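Local coordinates for protein HTPA Reductase (Selaginella moellendorffii, PDB 5U5N) that probably reduces 4-hydroxy-tetrahydrodipicolinate to tetrahydrodipicolinate with NADH or NADPH, completing the formation of tetrahydrodipicolinate from aspartate on the diaminopimelate route to lysine, at residues 156-161 with 175-180; 193-198 with 203-208; 221-224 with 229-232. One frame throughout, in Å; residues are numbered along the deposited sequence.

Contact 1 (156-161 with 175-180)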
loop_
_atom_site.group_PDB
_atom_site.type_symbol
_atom_site.label_atom_id
_atom_site.label_comp_id
_atom_site.label_asym_id
_atom_site.label_seq_id
_atom_site.Cartn_x
_atom_site.Cartn_y
_atom_site.Cartn_z
ATOM N N LEU A 156 6.349 -9.406 12.793
ATOM C CA LEU A 156 5.732 -8.091 12.821
ATOM C C LEU A 156 6.002 -7.377 14.140
ATOM O O LEU A 156 5.794 -7.948 15.230
ATOM C CB LEU A 156 4.211 -8.206 12.635
ATOM C CG LEU A 156 3.375 -6.920 12.709
ATOM C CD1 LEU A 156 3.802 -5.925 11.631
ATOM C CD2 LEU A 156 1.903 -7.254 12.587
ATOM N N GLN A 157 6.432 -6.113 14.043
ATOM C CA GLN A 157 6.408 -5.189 15.171
ATOM C C GLN A 157 5.573 -4.000 14.754
ATOM O O GLN A 157 5.646 -3.538 13.600
ATOM C CB GLN A 157 7.781 -4.671 15.519
ATOM C CG GLN A 157 8.798 -5.720 15.913
ATOM C CD GLN A 157 10.203 -5.267 15.569
ATOM O OE1 GLN A 157 10.982 -4.949 16.454
ATOM N NE2 GLN A 157 10.502 -5.161 14.275
ATOM N N VAL A 158 4.796 -3.482 15.690
ATOM C CA VAL A 158 3.963 -2.324 15.462
ATOM C C VAL A 158 4.203 -1.367 16.612
ATOM O O VAL A 158 4.160 -1.747 17.765
ATOM C CB VAL A 158 2.479 -2.684 15.380
ATOM C CG1 VAL A 158 1.667 -1.442 15.098
ATOM C CG2 VAL A 158 2.234 -3.734 14.308
ATOM N N THR A 159 4.540 -0.137 16.249
ATOM C CA THR A 159 4.769 0.931 17.187
ATOM C C THR A 159 3.837 2.085 16.806
ATOM O O THR A 159 3.553 2.322 15.609
ATOM C CB THR A 159 6.243 1.381 17.158
ATOM O OG1 THR A 159 7.104 0.270 17.380
ATOM C CG2 THR A 159 6.536 2.355 18.279
ATOM N N GLU A 160 3.322 2.762 17.827
ATOM C CA GLU A 160 2.509 3.939 17.596
ATOM C C GLU A 160 2.526 4.916 18.755
ATOM O O GLU A 160 2.663 4.531 19.910
ATOM C CB GLU A 160 1.045 3.565 17.254
ATOM C CG GLU A 160 0.239 2.831 18.359
ATOM C CD GLU A 160 -0.834 3.712 19.024
ATOM O OE1 GLU A 160 -0.478 4.620 19.826
ATOM O OE2 GLU A 160 -2.048 3.526 18.742
ATOM N N SER A 161 2.393 6.182 18.398
ATOM C CA SER A 161 2.451 7.274 19.315
ATOM C C SER A 161 1.209 8.168 19.165
ATOM O O SER A 161 0.761 8.471 18.072
ATOM C CB SER A 161 3.721 8.073 19.087
ATOM O OG SER A 161 3.764 9.162 19.975
ATOM N N ALA A 175 -7.049 -2.116 12.664
ATOM C CA ALA A 175 -7.546 -2.517 11.351
ATOM C C ALA A 175 -6.379 -2.957 10.435
ATOM O O ALA A 175 -6.497 -3.927 9.681
ATOM C CB ALA A 175 -8.341 -1.396 10.709
ATOM N N VAL A 176 -5.255 -2.270 10.524
ATOM C CA VAL A 176 -4.089 -2.650 9.718
ATOM C C VAL A 176 -3.533 -4.004 10.216
ATOM O O VAL A 176 -3.288 -4.898 9.397
ATOM C CB VAL A 176 -3.019 -1.535 9.682
ATOM C CG1 VAL A 176 -1.724 -2.026 9.014
ATOM C CG2 VAL A 176 -3.559 -0.311 8.956
ATOM N N ILE A 177 -3.392 -4.172 11.532
ATOM C CA ILE A 177 -2.964 -5.456 12.127
ATOM C C ILE A 177 -3.868 -6.584 11.669
ATOM O O ILE A 177 -3.397 -7.640 11.280
ATOM C CB ILE A 177 -2.906 -5.390 13.650
ATOM C CG1 ILE A 177 -1.732 -4.520 14.087
ATOM C CG2 ILE A 177 -2.737 -6.769 14.250
ATOM C CD1 ILE A 177 -1.968 -3.794 15.390
ATOM N N SER A 178 -5.169 -6.347 11.666
ATOM C CA SER A 178 -6.086 -7.348 11.149
ATOM C C SER A 178 -5.793 -7.799 9.688
ATOM O O SER A 178 -6.003 -8.955 9.314
ATOM C CB SER A 178 -7.508 -6.839 11.252
ATOM O OG SER A 178 -8.302 -7.539 10.324
ATOM N N SER A 179 -5.402 -6.860 8.848
ATOM C CA SER A 179 -5.004 -7.175 7.476
ATOM C C SER A 179 -3.693 -7.943 7.498
ATOM O O SER A 179 -3.568 -8.935 6.811
ATOM C CB SER A 179 -4.894 -5.906 6.611
ATOM O OG SER A 179 -6.202 -5.419 6.413
ATOM N N LEU A 180 -2.754 -7.502 8.315
ATOM C CA LEU A 180 -1.451 -8.133 8.440
ATOM C C LEU A 180 -1.531 -9.599 8.890
ATOM O O LEU A 180 -0.703 -10.417 8.457
ATOM C CB LEU A 180 -0.535 -7.320 9.343
ATOM C CG LEU A 180 -0.086 -5.978 8.728
ATOM C CD1 LEU A 180 0.555 -5.054 9.771
ATOM C CD2 LEU A 180 0.875 -6.216 7.537
#
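Leu156 and Leu180 carry the larger share of this strand-on-helix contact, in which strand 155-162 is covered by helix 171-182. The two leucines cross at about a right angle and meet through their branched ends. Leu180 sends a single methyl, CD1, against the fork of Leu156: its CD1 lies 3.8 Å from CD2 of Leu156, and Leu156 CD1 is just as close to that same methyl. One branch therefore fills the fork of the other residue. Leu156 CD2 also reaches back along its partner, coming within 4.1 Å of Leu180 CB. The fork is offered to the helix because CG of Leu156 stands opposite the backbone N (chi1 177°), on a CA-CB bond that already points at the helix.

One turn earlier on the helix, Ile177 makes the second point of contact, with Val158 two residues further along the strand. Its CA-CB bond does not aim at the strand; the chain closes the gap through CG1, which rests 4.0 Å from Val158 CG2. In Val158 that methyl lies beside the backbone N, while CG1 is the branch opposite that nitrogen (chi1 -178°). Spacings of two along the strand and three along the helix thus bring two matched pairs together.

Around these pairs, Phe187 packs on both Leu156 and Val158, Ile177 touches Val192, and Leu180 also meets Met140 of helix 131-146 and Ile222 of the neighbouring strand. All four contact residues are buried. Strand and helix belong to a beta-alpha-beta unit completed by strand 193-195. A polar link, Glu160 to Ser170 N, lies beside the contact, but between residues 156-161 and 175-180 it is hydrocarbon on hydrocarbon, dependent on shape and exclusion of water.

Contact 2 (193-198 with 203-208)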
loop_
_atom_site.group_PDB
_atom_site.type_symbol
_atom_site.label_atom_id
_atom_site.label_comp_id
_atom_site.label_asym_id
_atom_site.label_seq_id
_atom_site.Cartn_x
_atom_site.Cartn_y
_atom_site.Cartn_z
ATOM N N GLU A 193 3.354 -1.613 20.520
ATOM C CA GLU A 193 4.215 -0.857 21.437
ATOM C C GLU A 193 3.721 0.593 21.450
ATOM O O GLU A 193 3.985 1.386 20.527
ATOM C CB GLU A 193 5.658 -0.925 20.971
ATOM C CG GLU A 193 6.689 -0.413 21.947
ATOM C CD GLU A 193 8.122 -0.736 21.500
ATOM O OE1 GLU A 193 8.390 -1.418 20.455
ATOM O OE2 GLU A 193 9.026 -0.302 22.221
ATOM N N LEU A 194 2.957 0.938 22.493
ATOM C CA LEU A 194 2.509 2.310 22.691
ATOM C C LEU A 194 3.681 3.147 23.190
ATOM O O LEU A 194 4.245 2.883 24.227
ATOM C CB LEU A 194 1.360 2.366 23.705
ATOM C CG LEU A 194 0.150 1.448 23.478
ATOM C CD1 LEU A 194 -0.918 1.719 24.527
ATOM C CD2 LEU A 194 -0.449 1.558 22.085
ATOM N N VAL A 195 4.055 4.151 22.420
ATOM C CA VAL A 195 5.080 5.108 22.807
ATOM C C VAL A 195 4.354 6.303 23.425
ATOM O O VAL A 195 3.580 6.968 22.757
ATOM C CB VAL A 195 5.890 5.559 21.570
ATOM C CG1 VAL A 195 6.893 6.620 21.954
ATOM C CG2 VAL A 195 6.605 4.365 20.961
ATOM N N ARG A 196 4.590 6.535 24.711
ATOM C CA ARG A 196 3.898 7.598 25.453
ATOM C C ARG A 196 4.830 8.582 26.189
ATOM O O ARG A 196 4.378 9.666 26.583
ATOM C CB ARG A 196 2.848 6.984 26.400
ATOM C CG ARG A 196 1.788 6.118 25.694
ATOM C CD ARG A 196 0.847 6.966 24.849
ATOM N NE ARG A 196 -0.240 6.270 24.140
ATOM C CZ ARG A 196 -0.189 5.798 22.887
ATOM N NH1 ARG A 196 0.927 5.849 22.160
ATOM N NH2 ARG A 196 -1.254 5.215 22.344
ATOM N N ASP A 197 6.111 8.237 26.359
ATOM C CA ASP A 197 7.131 9.171 26.869
ATOM C C ASP A 197 7.425 10.264 25.826
ATOM O O ASP A 197 7.821 9.928 24.718
ATOM C CB ASP A 197 8.415 8.392 27.178
ATOM C CG ASP A 197 9.555 9.271 27.718
ATOM O OD1 ASP A 197 9.361 10.461 28.076
ATOM O OD2 ASP A 197 10.685 8.737 27.799
ATOM N N PRO A 198 7.249 11.569 26.175
ATOM C CA PRO A 198 7.539 12.639 25.202
ATOM C C PRO A 198 8.976 12.649 24.674
ATOM O O PRO A 198 9.163 12.867 23.470
ATOM C CB PRO A 198 7.263 13.933 25.979
ATOM C CG PRO A 198 6.383 13.543 27.120
ATOM C CD PRO A 198 6.751 12.126 27.453
ATOM N N THR A 203 12.434 11.931 20.082
ATOM C CA THR A 203 13.740 11.413 19.675
ATOM C C THR A 203 13.647 10.148 18.805
ATOM O O THR A 203 14.546 9.883 18.003
ATOM C CB THR A 203 14.654 11.033 20.891
ATOM O OG1 THR A 203 14.542 11.968 21.979
ATOM C CG2 THR A 203 16.136 10.916 20.469
ATOM N N ARG A 204 12.590 9.361 18.980
ATOM C CA ARG A 204 12.470 8.068 18.325
ATOM C C ARG A 204 11.347 8.020 17.304
ATOM O O ARG A 204 11.520 7.403 16.262
ATOM C CB ARG A 204 12.304 6.947 19.349
ATOM C CG ARG A 204 11.798 5.632 18.746
ATOM C CD ARG A 204 11.163 4.680 19.737
ATOM N NE ARG A 204 11.114 3.331 19.172
ATOM C CZ ARG A 204 10.416 2.293 19.644
ATOM N NH1 ARG A 204 9.639 2.389 20.729
ATOM N NH2 ARG A 204 10.490 1.128 18.999
ATOM N N MET A 205 10.201 8.619 17.589
ATOM C CA MET A 205 9.119 8.651 16.603
ATOM C C MET A 205 9.181 9.872 15.685
ATOM O O MET A 205 8.534 9.880 14.660
ATOM C CB MET A 205 7.750 8.570 17.293
ATOM C CG MET A 205 7.563 7.330 18.154
ATOM S SD MET A 205 7.554 5.798 17.210
ATOM C CE MET A 205 5.917 5.858 16.498
ATOM N N GLY A 206 9.955 10.885 16.036
ATOM C CA GLY A 206 10.053 12.110 15.241
ATOM C C GLY A 206 8.918 13.114 15.434
ATOM O O GLY A 206 8.756 14.010 14.607
ATOM N N VAL A 207 8.148 12.991 16.517
ATOM C CA VAL A 207 7.007 13.867 16.729
ATOM C C VAL A 207 7.545 15.251 17.066
ATOM O O VAL A 207 8.400 15.349 17.946
ATOM C CB VAL A 207 6.084 13.371 17.860
ATOM C CG1 VAL A 207 4.944 14.386 18.134
ATOM C CG2 VAL A 207 5.493 12.008 17.522
ATOM N N PRO A 208 7.102 16.310 16.344
ATOM C CA PRO A 208 7.558 17.665 16.703
ATOM C C PRO A 208 7.041 18.116 18.060
ATOM O O PRO A 208 5.914 17.754 18.434
ATOM C CB PRO A 208 6.953 18.558 15.607
ATOM C CG PRO A 208 6.708 17.644 14.467
ATOM C CD PRO A 208 6.341 16.321 15.082
#
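This contact closes a strand-helix-turn unit, in which the turn after helix 198-203 folds back on strand 193-195: the strand runs out to Asp197, the N-cap of the helix, and beyond the helix Arg204 and Met205 return to meet Glu193 and Val195. The polar part is a salt bridge between two exposed side chains. NH1 of Arg204 donates to OE2 of Glu193 at 3.1 Å, with an N-H...O angle of 151°. The two flat groups are not coplanar, their planes lying 59° apart, and the guanidinium reaches OE2 from above the carboxylate plane, so this is a single bond rather than a two-pronged pairing. Both chains are stretched out to make it; Arg204 stays extended from CG to NE, with CG opposite its backbone N (chi1 164°). The same NH1 also serves Glu200 of the helix, and two acidic neighbours probably steady the positive charge.

Beneath the bridge lies Val195. Its CG2 sits 3.6 Å from Arg204 NH1, approaching the guanidinium obliquely, while CG1 packs 3.9 Å from Met205 CG. The methionine is bent at chi2 and chi3, and this folding brings SD back to within 4.1 Å of Val195 CG2. At Gly206 phi turns positive as the chain leaves the helix.

Val195 and Met205 both pack on Thr159 of strand 155-162, and Met205 continues onto Phe217 and Thr219 of strand 215-223. The turn is thereby laid over the sheet from the edge strand 193-195 across 155-162 to 215-223.

Contact 3 (221-224 with 229-232)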
loop_
_atom_site.group_PDB
_atom_site.type_symbol
_atom_site.label_atom_id
_atom_site.label_comp_id
_atom_site.label_asym_id
_atom_site.label_seq_id
_atom_site.Cartn_x
_atom_site.Cartn_y
_atom_site.Cartn_z
ATOM N N LYS A 221 6.640 -2.684 11.128
ATOM C CA LYS A 221 7.841 -3.307 10.575
ATOM C C LYS A 221 7.628 -4.796 10.396
ATOM O O LYS A 221 7.162 -5.472 11.304
ATOM C CB LYS A 221 9.042 -3.116 11.467
ATOM C CG LYS A 221 9.157 -1.749 12.070
ATOM C CD LYS A 221 10.475 -1.655 12.818
ATOM C CE LYS A 221 10.618 -0.352 13.601
ATOM N NZ LYS A 221 12.075 0.046 13.586
ATOM N N ILE A 222 8.010 -5.290 9.226
ATOM C CA ILE A 222 7.794 -6.669 8.830
ATOM C C ILE A 222 9.140 -7.228 8.343
ATOM O O ILE A 222 9.710 -6.711 7.364
ATOM C CB ILE A 222 6.734 -6.779 7.714
ATOM C CG1 ILE A 222 5.525 -5.866 7.957
ATOM C CG2 ILE A 222 6.229 -8.201 7.612
ATOM C CD1 ILE A 222 4.503 -5.883 6.830
ATOM N N ILE A 223 9.638 -8.268 9.024
ATOM C CA ILE A 223 10.978 -8.787 8.813
ATOM C C ILE A 223 10.939 -10.296 8.509
ATOM O O ILE A 223 10.239 -11.046 9.176
ATOM C CB ILE A 223 11.863 -8.544 10.056
ATOM C CG1 ILE A 223 11.921 -7.065 10.409
ATOM C CG2 ILE A 223 13.297 -9.052 9.819
ATOM C CD1 ILE A 223 12.265 -6.824 11.874
ATOM N N SER A 224 11.708 -10.724 7.502
ATOM C CA SER A 224 11.754 -12.145 7.107
ATOM C C SER A 224 12.405 -13.032 8.179
ATOM O O SER A 224 13.181 -12.524 8.987
ATOM C CB SER A 224 12.544 -12.309 5.815
ATOM O OG SER A 224 13.869 -11.837 6.014
ATOM N N VAL A 229 15.132 -9.410 4.848
ATOM C CA VAL A 229 14.093 -8.576 4.219
ATOM C C VAL A 229 13.377 -7.767 5.288
ATOM O O VAL A 229 12.843 -8.345 6.219
ATOM C CB VAL A 229 13.056 -9.415 3.442
ATOM C CG1 VAL A 229 12.086 -8.513 2.674
ATOM C CG2 VAL A 229 13.751 -10.392 2.499
ATOM N N PHE A 230 13.375 -6.440 5.109
ATOM C CA PHE A 230 12.770 -5.486 6.029
ATOM C C PHE A 230 11.788 -4.609 5.237
ATOM O O PHE A 230 12.194 -3.932 4.265
ATOM C CB PHE A 230 13.879 -4.648 6.672
ATOM C CG PHE A 230 13.388 -3.546 7.596
ATOM C CD1 PHE A 230 13.035 -3.824 8.889
ATOM C CD2 PHE A 230 13.350 -2.222 7.163
ATOM C CE1 PHE A 230 12.612 -2.802 9.756
ATOM C CE2 PHE A 230 12.933 -1.188 8.003
ATOM C CZ PHE A 230 12.559 -1.481 9.303
ATOM N N PHE A 231 10.516 -4.646 5.638
ATOM C CA PHE A 231 9.483 -3.716 5.176
ATOM C C PHE A 231 9.101 -2.802 6.324
ATOM O O PHE A 231 8.944 -3.250 7.465
ATOM C CB PHE A 231 8.212 -4.426 4.739
ATOM C CG PHE A 231 8.319 -5.135 3.428
ATOM C CD1 PHE A 231 8.861 -6.414 3.353
ATOM C CD2 PHE A 231 7.791 -4.566 2.277
ATOM C CE1 PHE A 231 8.932 -7.085 2.155
ATOM C CE2 PHE A 231 7.878 -5.252 1.060
ATOM C CZ PHE A 231 8.452 -6.498 1.005
ATOM N N GLU A 232 8.954 -1.526 6.018
ATOM C CA GLU A 232 8.515 -0.567 7.006
ATOM C C GLU A 232 7.474 0.364 6.374
ATOM O O GLU A 232 7.708 0.906 5.288
ATOM C CB GLU A 232 9.700 0.177 7.594
ATOM C CG GLU A 232 9.321 1.176 8.702
ATOM C CD GLU A 232 10.505 1.964 9.210
ATOM O OE1 GLU A 232 11.027 2.834 8.457
ATOM O OE2 GLU A 232 10.966 1.641 10.329
#
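Ile222 and Phe231 form the hydrogen-bonded pair at the middle of this antiparallel ladder: Phe231 N donates to Ile222 O at 2.8 Å, nearly straight at 175°, and Ile222 N returns a bond to Phe231 O. Nearer the turn, Ser224 N bonds Val229 O, and Val229 N is received at 3.0 Å by Ser224 OG. With chi1 at 60°, that hydroxyl is placed between the backbone N and the carbonyl carbon; it also bonds Asp226 in the connecting loop.

Apolar contacts form on both faces. On the one bearing Lys221, Ile223 and Phe230, the edge of the Phe230 ring receives Ile223 CG1 at 3.7 Å from CD1 and Lys221 CD at 3.9 Å from CE1. On the other face Ile222 CB and Phe231 CB are 4.1 Å apart, and the Phe231 ring meets Phe151 edge-to-face.

The charged pair is looser. Lys221 and Glu232 lie side by side, and NZ of Lys221 stands 3.8 Å from OE2 of Glu232, a long salt bridge.

Strands 215-223 and 229-238 thus make a beta hairpin. Residues 229-232 also pair antiparallel with a strand of the second subunit, continuing the sheet across the dimer interface.

How the contacts relate
The three contacts follow one another along the chain without overlap, all built on a mixed sheet with four strands in each chain, within the C-terminal family region. Contact 1 covers strand 155-162 with helix 171-182; contact 2 lies at edge strand 193-195; contact 3 joins strands 215-223 and 229-238 at the opposite edge, where 229-238 is outermost within this chain. Centres of contacts 1 and 3 are about 12 Å apart, 1 and 2 about 16 Å, 2 and 3 about 20 Å. Contact 1 touches both others: Glu160 salt-bridges Arg196, and Lys221 N probably hydrogen-bonds Gln157 O. Contacts 2 and 3 do not touch; central strands 155-162 and 215-223 separate contact 2's edge from the edge pairing with the second subunit.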